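Local coordinates for protein ribose 5-phosphate isomerase RpiB (Thermoanaerobacter tengcongensis, PDB 4EGS) that probably dephosphorylates protein tyrosines through this N-terminal domain, the whole protein probably also interconverting aldoses and ketoses, at residues Met50-Phe55 and Ala68-Val73; Ser83-Val88 and Glu160-Thr165; Ala113-Ala118 and Lys137-Lys142. All coordinates share one frame; numbering follows the deposited sequence.

Interaction 1 of 3, residues Met50-Phe55 and Ala68-Val73; sequences MAEGIF and AKSAGV
Glu52 swings its CG anti to the backbone N (chi1 170°) and runs on extended, which carries the side chain across the strand, between Ala68 and Ser70. Ser70 meets it with OG turned away from its own carbonyl carbon and lying beside its backbone N (chi1 -64°). The result is a short polar contact, Ser70 OG to Glu52 OE2 at 2.7 Å. The serine proton may go there or to another acceptor, since OG is also within hydrogen-bonding reach of Ser48 O. Nearer the backbone, the aliphatic part of Glu52 rests on Ala68, with Glu52 CG 3.7 Å from Ala68 CB. The same methyl reaches the Phe55 ring one helical turn along, Ala68 CB standing 3.5 Å from Phe55 CD2, so one small residue is wedged between two side chains of the helix. Lys69 starts out away from the helix but bends back until its CE lies 3.6 Å from Glu52 OE1. Lys69 NZ stays 4.2 Å from Glu52 OE2, too far for a salt bridge. Segments 50-55 and 68-72 run antiparallel, as helix and following strand do in the beta-alpha-beta unit begun by strand 36-41. The serine side chain lies about 7 Å from that of Cys41, the predicted nucleophile. Glu52 OE1 lies 3.3 Å from Ala68 O, two acceptors with no bond; the nearby Lys69 would favour the charged carboxylate, while the close Ala68 carbonyl would oppose it.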
loop_
_atom_site.group_PDB
_atom_site.type_symbol
_atom_site.label_atom_id
_atom_site.label_comp_id
_atom_site.label_asym_id
_atom_site.label_seq_id
_atom_site.Cartn_x
_atom_site.Cartn_y
_atom_site.Cartn_z
ATOM N N MET A 50 -3.103 -7.386 -19.358
ATOM C CA MET A 50 -4.397 -6.773 -19.073
ATOM C C MET A 50 -4.507 -6.380 -17.605
ATOM O O MET A 50 -4.898 -5.258 -17.284
ATOM C CB MET A 50 -5.544 -7.714 -19.454
ATOM C CG MET A 50 -5.790 -7.823 -20.953
ATOM S SD MET A 50 -6.888 -9.185 -21.403
ATOM C CE MET A 50 -8.456 -8.590 -20.784
ATOM N N ALA A 51 -4.161 -7.311 -16.721
ATOM C CA ALA A 51 -4.185 -7.056 -15.286
ATOM C C ALA A 51 -3.263 -5.896 -14.928
ATOM O O ALA A 51 -3.603 -5.054 -14.100
ATOM C CB ALA A 51 -3.789 -8.306 -14.518
ATOM N N GLU A 52 -2.097 -5.858 -15.564
ATOM C CA GLU A 52 -1.146 -4.772 -15.369
ATOM C C GLU A 52 -1.693 -3.464 -15.926
ATOM O O GLU A 52 -1.547 -2.406 -15.314
ATOM C CB GLU A 52 0.178 -5.103 -16.054
ATOM C CG GLU A 52 1.162 -3.951 -16.112
ATOM C CD GLU A 52 2.292 -4.208 -17.085
ATOM O OE1 GLU A 52 3.194 -3.349 -17.193
ATOM O OE2 GLU A 52 2.276 -5.267 -17.748
ATOM N N GLY A 53 -2.327 -3.552 -17.092
ATOM C CA GLY A 53 -2.830 -2.384 -17.790
ATOM C C GLY A 53 -3.870 -1.586 -17.027
ATOM O O GLY A 53 -3.691 -0.390 -16.797
ATOM N N ILE A 54 -4.958 -2.240 -16.631
ATOM C CA ILE A 54 -6.048 -1.533 -15.965
ATOM C C ILE A 54 -5.729 -1.195 -14.506
ATOM O O ILE A 54 -6.307 -0.264 -13.946
ATOM C CB ILE A 54 -7.401 -2.288 -16.076
ATOM C CG1 ILE A 54 -7.718 -3.066 -14.795
ATOM C CG2 ILE A 54 -7.411 -3.195 -17.299
ATOM C CD1 ILE A 54 -7.034 -4.406 -14.706
ATOM N N PHE A 55 -4.809 -1.942 -13.898
ATOM C CA PHE A 55 -4.363 -1.634 -12.541
ATOM C C PHE A 55 -3.724 -0.256 -12.517
ATOM O O PHE A 55 -4.079 0.587 -11.695
ATOM C CB PHE A 55 -3.365 -2.676 -12.030
ATOM C CG PHE A 55 -2.783 -2.348 -10.676
ATOM C CD1 PHE A 55 -3.411 -2.769 -9.516
ATOM C CD2 PHE A 55 -1.607 -1.621 -10.567
ATOM C CE1 PHE A 55 -2.878 -2.471 -8.274
ATOM C CE2 PHE A 55 -1.071 -1.319 -9.330
ATOM C CZ PHE A 55 -1.707 -1.745 -8.182
ATOM N N ALA A 68 2.383 -1.623 -11.587
ATOM C CA ALA A 68 2.198 -3.011 -11.988
ATOM C C ALA A 68 3.203 -3.436 -13.048
ATOM O O ALA A 68 3.545 -2.662 -13.943
ATOM C CB ALA A 68 0.783 -3.227 -12.492
ATOM N N LYS A 69 3.671 -4.674 -12.938
ATOM C CA LYS A 69 4.517 -5.268 -13.962
ATOM C C LYS A 69 4.043 -6.687 -14.256
ATOM O O LYS A 69 3.322 -7.286 -13.458
ATOM C CB LYS A 69 5.986 -5.258 -13.532
ATOM C CG LYS A 69 6.932 -4.591 -14.530
ATOM C CD LYS A 69 7.183 -5.463 -15.761
ATOM C CE LYS A 69 6.343 -5.030 -16.958
ATOM N NZ LYS A 69 6.413 -6.016 -18.077
ATOM N N SER A 70 4.443 -7.218 -15.406
ATOM C CA SER A 70 3.982 -8.530 -15.843
ATOM C C SER A 70 5.134 -9.463 -16.195
ATOM O O SER A 70 6.256 -9.017 -16.436
ATOM C CB SER A 70 3.056 -8.389 -17.049
ATOM O OG SER A 70 1.880 -7.680 -16.714
ATOM N N ALA A 71 4.836 -10.758 -16.226
ATOM C CA ALA A 71 5.800 -11.782 -16.616
ATOM C C ALA A 71 5.080 -13.105 -16.856
ATOM O O ALA A 71 3.965 -13.308 -16.376
ATOM C CB ALA A 71 6.871 -11.948 -15.548
ATOM N N GLY A 72 5.718 -13.998 -17.603
ATOM C CA GLY A 72 5.164 -15.314 -17.854
ATOM C C GLY A 72 6.086 -16.411 -17.360
ATOM O O GLY A 72 7.307 -16.252 -17.367
ATOM N N VAL A 73 5.504 -17.527 -16.926
ATOM C CA VAL A 73 6.292 -18.651 -16.431
ATOM C C VAL A 73 7.042 -19.339 -17.568
ATOM O O VAL A 73 8.083 -19.959 -17.352
ATOM C CB VAL A 73 5.423 -19.686 -15.678
ATOM C CG1 VAL A 73 4.696 -19.030 -14.514
ATOM C CG2 VAL A 73 4.434 -20.348 -16.619
#

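Interaction 2 of 3, residues Ser83-Val88 and Glu160-Thr165; sequences SEAVEV and EVYKKT
The CB of Glu84 sits over the centre of one face of the Tyr162 ring, 3.3 Å from the centroid and 8° off the normal, a well-centred CH-pi contact. This is the tight part of the helix pair. Ala85 comes in beside it, its backbone N 3.6 Å from Tyr162 CE2 and its methyl a little farther off. On the next turn Val88 crosses the tyrosine side chain at about a right angle; with CG2 anti to its backbone N, that branch reaches the neighbouring backbone, Val88 CG2 lying 3.6 Å from Lys163 CA. The partly exposed Glu84 carboxylate and Lys163 form the looser side, toward solvent. The Glu84 chain bends at chi2 and its carboxylate ends 20° from parallel to the ring, with Glu84 OE2 3.9 Å from Tyr162 OH. Lys163 leans on Val88 with its CB, then curls back to Glu160 of its own helix in a long, weak salt bridge. No hydrogen bond joins the segments. Their axes cross at -60°, 9.5 Å apart, and Met50 of helix 47-61 packs against Ala85, Val88 and Thr165, while Tyr162 touches Cys46, which lines the bicarbonate pocket, and Pro154, next to the predicted proton donor Asp153.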
loop_
_atom_site.group_PDB
_atom_site.type_symbol
_atom_site.label_atom_id
_atom_site.label_comp_id
_atom_site.label_asym_id
_atom_site.label_seq_id
_atom_site.Cartn_x
_atom_site.Cartn_y
_atom_site.Cartn_z
ATOM N N SER A 83 -3.926 -9.021 -29.753
ATOM C CA SER A 83 -4.673 -7.925 -30.355
ATOM C C SER A 83 -6.075 -7.805 -29.768
ATOM O O SER A 83 -6.629 -6.709 -29.694
ATOM C CB SER A 83 -4.744 -8.096 -31.873
ATOM O OG SER A 83 -5.344 -9.331 -32.220
ATOM N N GLU A 84 -6.645 -8.933 -29.354
ATOM C CA GLU A 84 -7.947 -8.925 -28.698
ATOM C C GLU A 84 -7.856 -8.224 -27.350
ATOM O O GLU A 84 -8.687 -7.378 -27.023
ATOM C CB GLU A 84 -8.482 -10.345 -28.513
ATOM C CG GLU A 84 -9.040 -10.985 -29.772
ATOM C CD GLU A 84 -7.978 -11.680 -30.600
ATOM O OE1 GLU A 84 -8.314 -12.194 -31.686
ATOM O OE2 GLU A 84 -6.810 -11.719 -30.161
ATOM N N ALA A 85 -6.839 -8.586 -26.571
ATOM C CA ALA A 85 -6.594 -7.956 -25.280
ATOM C C ALA A 85 -6.354 -6.464 -25.457
ATOM O O ALA A 85 -6.827 -5.647 -24.668
ATOM C CB ALA A 85 -5.405 -8.603 -24.594
ATOM N N VAL A 86 -5.620 -6.117 -26.509
ATOM C CA VAL A 86 -5.308 -4.726 -26.806
ATOM C C VAL A 86 -6.555 -3.946 -27.227
ATOM O O VAL A 86 -6.678 -2.760 -26.924
ATOM C CB VAL A 86 -4.182 -4.611 -27.870
ATOM C CG1 VAL A 86 -4.645 -3.841 -29.096
ATOM C CG2 VAL A 86 -2.948 -3.961 -27.270
ATOM N N GLU A 87 -7.487 -4.614 -27.905
ATOM C CA GLU A 87 -8.697 -3.940 -28.368
ATOM C C GLU A 87 -9.810 -3.959 -27.323
ATOM O O GLU A 87 -10.586 -3.012 -27.227
ATOM C CB GLU A 87 -9.189 -4.507 -29.707
ATOM C CG GLU A 87 -9.786 -5.904 -29.645
ATOM C CD GLU A 87 -10.371 -6.340 -30.977
ATOM O OE1 GLU A 87 -11.171 -5.574 -31.555
ATOM O OE2 GLU A 87 -10.027 -7.444 -31.449
ATOM N N VAL A 88 -9.882 -5.026 -26.533
ATOM C CA VAL A 88 -10.899 -5.104 -25.490
ATOM C C VAL A 88 -10.589 -4.119 -24.363
ATOM O O VAL A 88 -11.490 -3.613 -23.702
ATOM C CB VAL A 88 -11.071 -6.540 -24.929
ATOM C CG1 VAL A 88 -9.879 -6.947 -24.079
ATOM C CG2 VAL A 88 -12.349 -6.639 -24.122
ATOM N N GLU A 160 -15.947 -11.498 -26.519
ATOM C CA GLU A 160 -16.801 -11.544 -25.336
ATOM C C GLU A 160 -16.110 -12.241 -24.167
ATOM O O GLU A 160 -16.300 -11.868 -23.008
ATOM C CB GLU A 160 -18.129 -12.232 -25.654
ATOM C CG GLU A 160 -19.203 -11.287 -26.167
ATOM C CD GLU A 160 -19.693 -10.333 -25.095
ATOM O OE1 GLU A 160 -19.567 -10.668 -23.898
ATOM O OE2 GLU A 160 -20.204 -9.249 -25.448
ATOM N N VAL A 161 -15.303 -13.250 -24.479
ATOM C CA VAL A 161 -14.533 -13.955 -23.462
ATOM C C VAL A 161 -13.417 -13.057 -22.943
ATOM O O VAL A 161 -13.166 -12.999 -21.739
ATOM C CB VAL A 161 -13.928 -15.256 -24.012
ATOM C CG1 VAL A 161 -13.284 -16.060 -22.893
ATOM C CG2 VAL A 161 -14.992 -16.078 -24.711
ATOM N N TYR A 162 -12.748 -12.362 -23.860
ATOM C CA TYR A 162 -11.752 -11.363 -23.492
ATOM C C TYR A 162 -12.417 -10.264 -22.679
ATOM O O TYR A 162 -11.826 -9.717 -21.750
ATOM C CB TYR A 162 -11.107 -10.755 -24.739
ATOM C CG TYR A 162 -9.912 -11.516 -25.267
ATOM C CD1 TYR A 162 -10.065 -12.526 -26.206
ATOM C CD2 TYR A 162 -8.626 -11.214 -24.833
ATOM C CE1 TYR A 162 -8.974 -13.218 -26.694
ATOM C CE2 TYR A 162 -7.529 -11.900 -25.314
ATOM C CZ TYR A 162 -7.708 -12.902 -26.244
ATOM O OH TYR A 162 -6.617 -13.588 -26.725
ATOM N N LYS A 163 -13.656 -9.948 -23.042
ATOM C CA LYS A 163 -14.424 -8.918 -22.357
ATOM C C LYS A 163 -14.759 -9.351 -20.937
ATOM O O LYS A 163 -14.601 -8.580 -19.993
ATOM C CB LYS A 163 -15.705 -8.608 -23.133
ATOM C CG LYS A 163 -16.488 -7.420 -22.600
ATOM C CD LYS A 163 -17.770 -7.179 -23.393
ATOM C CE LYS A 163 -17.494 -6.614 -24.785
ATOM N NZ LYS A 163 -17.114 -7.647 -25.792
ATOM N N LYS A 164 -15.218 -10.590 -20.797
ATOM C CA LYS A 164 -15.570 -11.150 -19.497
ATOM C C LYS A 164 -14.347 -11.243 -18.587
ATOM O O LYS A 164 -14.434 -10.983 -17.386
ATOM C CB LYS A 164 -16.210 -12.530 -19.675
ATOM C CG LYS A 164 -16.554 -13.244 -18.377
ATOM C CD LYS A 164 -17.649 -12.517 -17.617
ATOM C CE LYS A 164 -18.942 -12.472 -18.414
ATOM N NZ LYS A 164 -19.521 -13.828 -18.623
ATOM N N THR A 165 -13.210 -11.612 -19.168
ATOM C CA THR A 165 -11.956 -11.705 -18.425
ATOM C C THR A 165 -11.488 -10.320 -17.979
ATOM O O THR A 165 -10.955 -10.155 -16.878
ATOM C CB THR A 165 -10.862 -12.426 -19.256
ATOM O OG1 THR A 165 -10.683 -13.755 -18.753
ATOM C CG2 THR A 165 -9.531 -11.692 -19.191
#

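Interaction 3 of 3, residues Ala113-Ala118 and Lys137-Lys142; sequences ADLVLA and KIFTIK
Lys137 reaches back past the carbonyls of Asp114 and Ala113, and its side chain can be followed atom by atom. CB lies 3.6 Å from Asp114 O. CG sits between the backbone N and the carbonyl carbon (chi1 51°), loosely facing Val116 CG1, and from there the chain is fully extended. CD passes 3.2 Å from Ala113 O, CE stays near the same oxygen, and NZ ends in a 3.0 Å hydrogen bond to Ala113 O, lying in the plane of that carbonyl. A second carbonyl, Leu110 O, also takes a hydrogen bond from NZ, so the ammonium is held by two carbonyls, one in helix 108-112 and one just after it. Beyond the lysine the two strands run parallel. Val116 N bonds to Lys137 O, Phe139 N to Val116 O with an N-H...O angle of 173°, and Ala118 N to Phe139 O. The last link, Ile141 N to Ala118 O, is short at 2.6 Å and more bent, at 152°. On one face Val116 CG1 lies 3.6 Å from Ile138 CG1, the two chains side by side and Ile138 packed on helix 121-130. On the face with Leu117 and Phe139, Leu117 CD2 lies near Phe139 CB. Leu117 CD1 also meets Ile141 CD1 at 3.8 Å, where both residues touch helix 159-179, and Leu115 CD1 approaches the edge of the Phe139 ring in its plane. Strand 115-118, helix 121-130 and strand 138-140 form a beta-alpha-beta crossover, which puts 138-140 at the border of the parallel sheet expected of a low molecular weight phosphatase fold.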
loop_
_atom_site.group_PDB
_atom_site.type_symbol
_atom_site.label_atom_id
_atom_site.label_comp_id
_atom_site.label_asym_id
_atom_site.label_seq_id
_atom_site.Cartn_x
_atom_site.Cartn_y
_atom_site.Cartn_z
ATOM N N ALA A 113 9.825 -7.142 -6.592
ATOM C CA ALA A 113 8.393 -7.165 -6.318
ATOM C C ALA A 113 8.087 -7.228 -4.825
ATOM O O ALA A 113 8.595 -8.095 -4.114
ATOM C CB ALA A 113 7.733 -8.329 -7.043
ATOM N N ASP A 114 7.258 -6.299 -4.357
ATOM C CA ASP A 114 6.778 -6.330 -2.981
ATOM C C ASP A 114 5.702 -7.399 -2.874
ATOM O O ASP A 114 5.527 -8.030 -1.830
ATOM C CB ASP A 114 6.198 -4.972 -2.579
ATOM C CG ASP A 114 7.174 -3.832 -2.790
ATOM O OD1 ASP A 114 8.094 -3.675 -1.958
ATOM O OD2 ASP A 114 7.018 -3.087 -3.780
ATOM N N LEU A 115 4.986 -7.594 -3.977
ATOM C CA LEU A 115 3.889 -8.546 -4.049
ATOM C C LEU A 115 3.800 -9.103 -5.465
ATOM O O LEU A 115 3.887 -8.355 -6.437
ATOM C CB LEU A 115 2.575 -7.858 -3.676
ATOM C CG LEU A 115 1.268 -8.554 -4.061
ATOM C CD1 LEU A 115 1.020 -9.779 -3.194
ATOM C CD2 LEU A 115 0.099 -7.584 -3.978
ATOM N N VAL A 116 3.638 -10.415 -5.583
ATOM C CA VAL A 116 3.477 -11.033 -6.893
ATOM C C VAL A 116 2.200 -11.870 -6.961
ATOM O O VAL A 116 2.016 -12.809 -6.187
ATOM C CB VAL A 116 4.716 -11.869 -7.294
ATOM C CG1 VAL A 116 5.209 -12.699 -6.126
ATOM C CG2 VAL A 116 4.408 -12.745 -8.496
ATOM N N LEU A 117 1.315 -11.508 -7.885
ATOM C CA LEU A 117 0.018 -12.167 -8.009
ATOM C C LEU A 117 -0.110 -12.981 -9.292
ATOM O O LEU A 117 0.070 -12.460 -10.393
ATOM C CB LEU A 117 -1.114 -11.139 -7.933
ATOM C CG LEU A 117 -1.352 -10.498 -6.566
ATOM C CD1 LEU A 117 -2.540 -9.558 -6.625
ATOM C CD2 LEU A 117 -1.560 -11.564 -5.504
ATOM N N ALA A 118 -0.432 -14.260 -9.139
ATOM C CA ALA A 118 -0.615 -15.150 -10.279
ATOM C C ALA A 118 -2.086 -15.220 -10.677
ATOM O O ALA A 118 -2.970 -15.203 -9.821
ATOM C CB ALA A 118 -0.090 -16.536 -9.951
ATOM N N LYS A 137 5.586 -13.730 -0.573
ATOM C CA LYS A 137 4.920 -12.675 -1.328
ATOM C C LYS A 137 4.210 -13.212 -2.569
ATOM O O LYS A 137 3.673 -12.443 -3.366
ATOM C CB LYS A 137 5.910 -11.566 -1.704
ATOM C CG LYS A 137 7.184 -12.049 -2.378
ATOM C CD LYS A 137 8.175 -10.908 -2.553
ATOM C CE LYS A 137 9.487 -11.388 -3.148
ATOM N NZ LYS A 137 10.462 -10.271 -3.300
ATOM N N ILE A 138 4.199 -14.533 -2.722
ATOM C CA ILE A 138 3.526 -15.166 -3.852
ATOM C C ILE A 138 2.115 -15.615 -3.492
ATOM O O ILE A 138 1.924 -16.437 -2.596
ATOM C CB ILE A 138 4.303 -16.390 -4.376
ATOM C CG1 ILE A 138 5.707 -15.986 -4.823
ATOM C CG2 ILE A 138 3.547 -17.042 -5.523
ATOM C CD1 ILE A 138 6.560 -17.147 -5.284
ATOM N N PHE A 139 1.128 -15.070 -4.195
ATOM C CA PHE A 139 -0.261 -15.464 -3.997
ATOM C C PHE A 139 -0.996 -15.490 -5.331
ATOM O O PHE A 139 -0.489 -14.997 -6.338
ATOM C CB PHE A 139 -0.965 -14.505 -3.033
ATOM C CG PHE A 139 -0.285 -14.377 -1.700
ATOM C CD1 PHE A 139 0.508 -13.277 -1.414
ATOM C CD2 PHE A 139 -0.433 -15.360 -0.734
ATOM C CE1 PHE A 139 1.136 -13.157 -0.188
ATOM C CE2 PHE A 139 0.194 -15.246 0.494
ATOM C CZ PHE A 139 0.979 -14.144 0.767
ATOM N N THR A 140 -2.190 -16.073 -5.330
ATOM C CA THR A 140 -3.035 -16.087 -6.518
ATOM C C THR A 140 -3.923 -14.843 -6.518
ATOM O O THR A 140 -4.249 -14.305 -5.458
ATOM C CB THR A 140 -3.857 -17.405 -6.619
ATOM O OG1 THR A 140 -3.474 -18.122 -7.799
ATOM C CG2 THR A 140 -5.357 -17.143 -6.652
ATOM N N ILE A 141 -4.283 -14.373 -7.710
ATOM C CA ILE A 141 -5.053 -13.142 -7.866
ATOM C C ILE A 141 -6.395 -13.168 -7.120
ATOM O O ILE A 141 -6.877 -12.133 -6.661
ATOM C CB ILE A 141 -5.276 -12.811 -9.365
ATOM C CG1 ILE A 141 -5.806 -11.385 -9.542
ATOM C CG2 ILE A 141 -6.186 -13.836 -10.026
ATOM C CD1 ILE A 141 -4.717 -10.343 -9.668
ATOM N N LYS A 142 -6.981 -14.355 -6.986
ATOM C CA LYS A 142 -8.263 -14.512 -6.306
ATOM C C LYS A 142 -8.083 -14.712 -4.804
ATOM O O LYS A 142 -8.838 -14.166 -4.002
ATOM C CB LYS A 142 -9.040 -15.690 -6.900
ATOM C CG LYS A 142 -9.385 -15.533 -8.374
ATOM C CD LYS A 142 -10.651 -14.713 -8.574
ATOM C CE LYS A 142 -11.864 -15.607 -8.767
ATOM N NZ LYS A 142 -11.652 -16.569 -9.881
#

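Overall arrangement
All three contacts belong to one alpha/beta domain built on a four-stranded parallel sheet in the order 67-72, 36-41, 115-118, 138-140. Interaction 1 involves one border strand and interaction 3 the other; their centres are about 11 Å apart without touching. Interaction 2 lies off the sheet, its centre about 14 Å from that of interaction 1, and Met50 bridges the two: its SD is 3.6 Å from Ala85 CB. Along the chain interaction 1 closes first, and interaction 3 falls inside the loop closed by interaction 2, their centres about 23 Å apart. Helix 159-179, last in the chain, packs on residues of all three; residues 41-47 and Asp153 form the bicarbonate pocket, with predicted nucleophile Cys41.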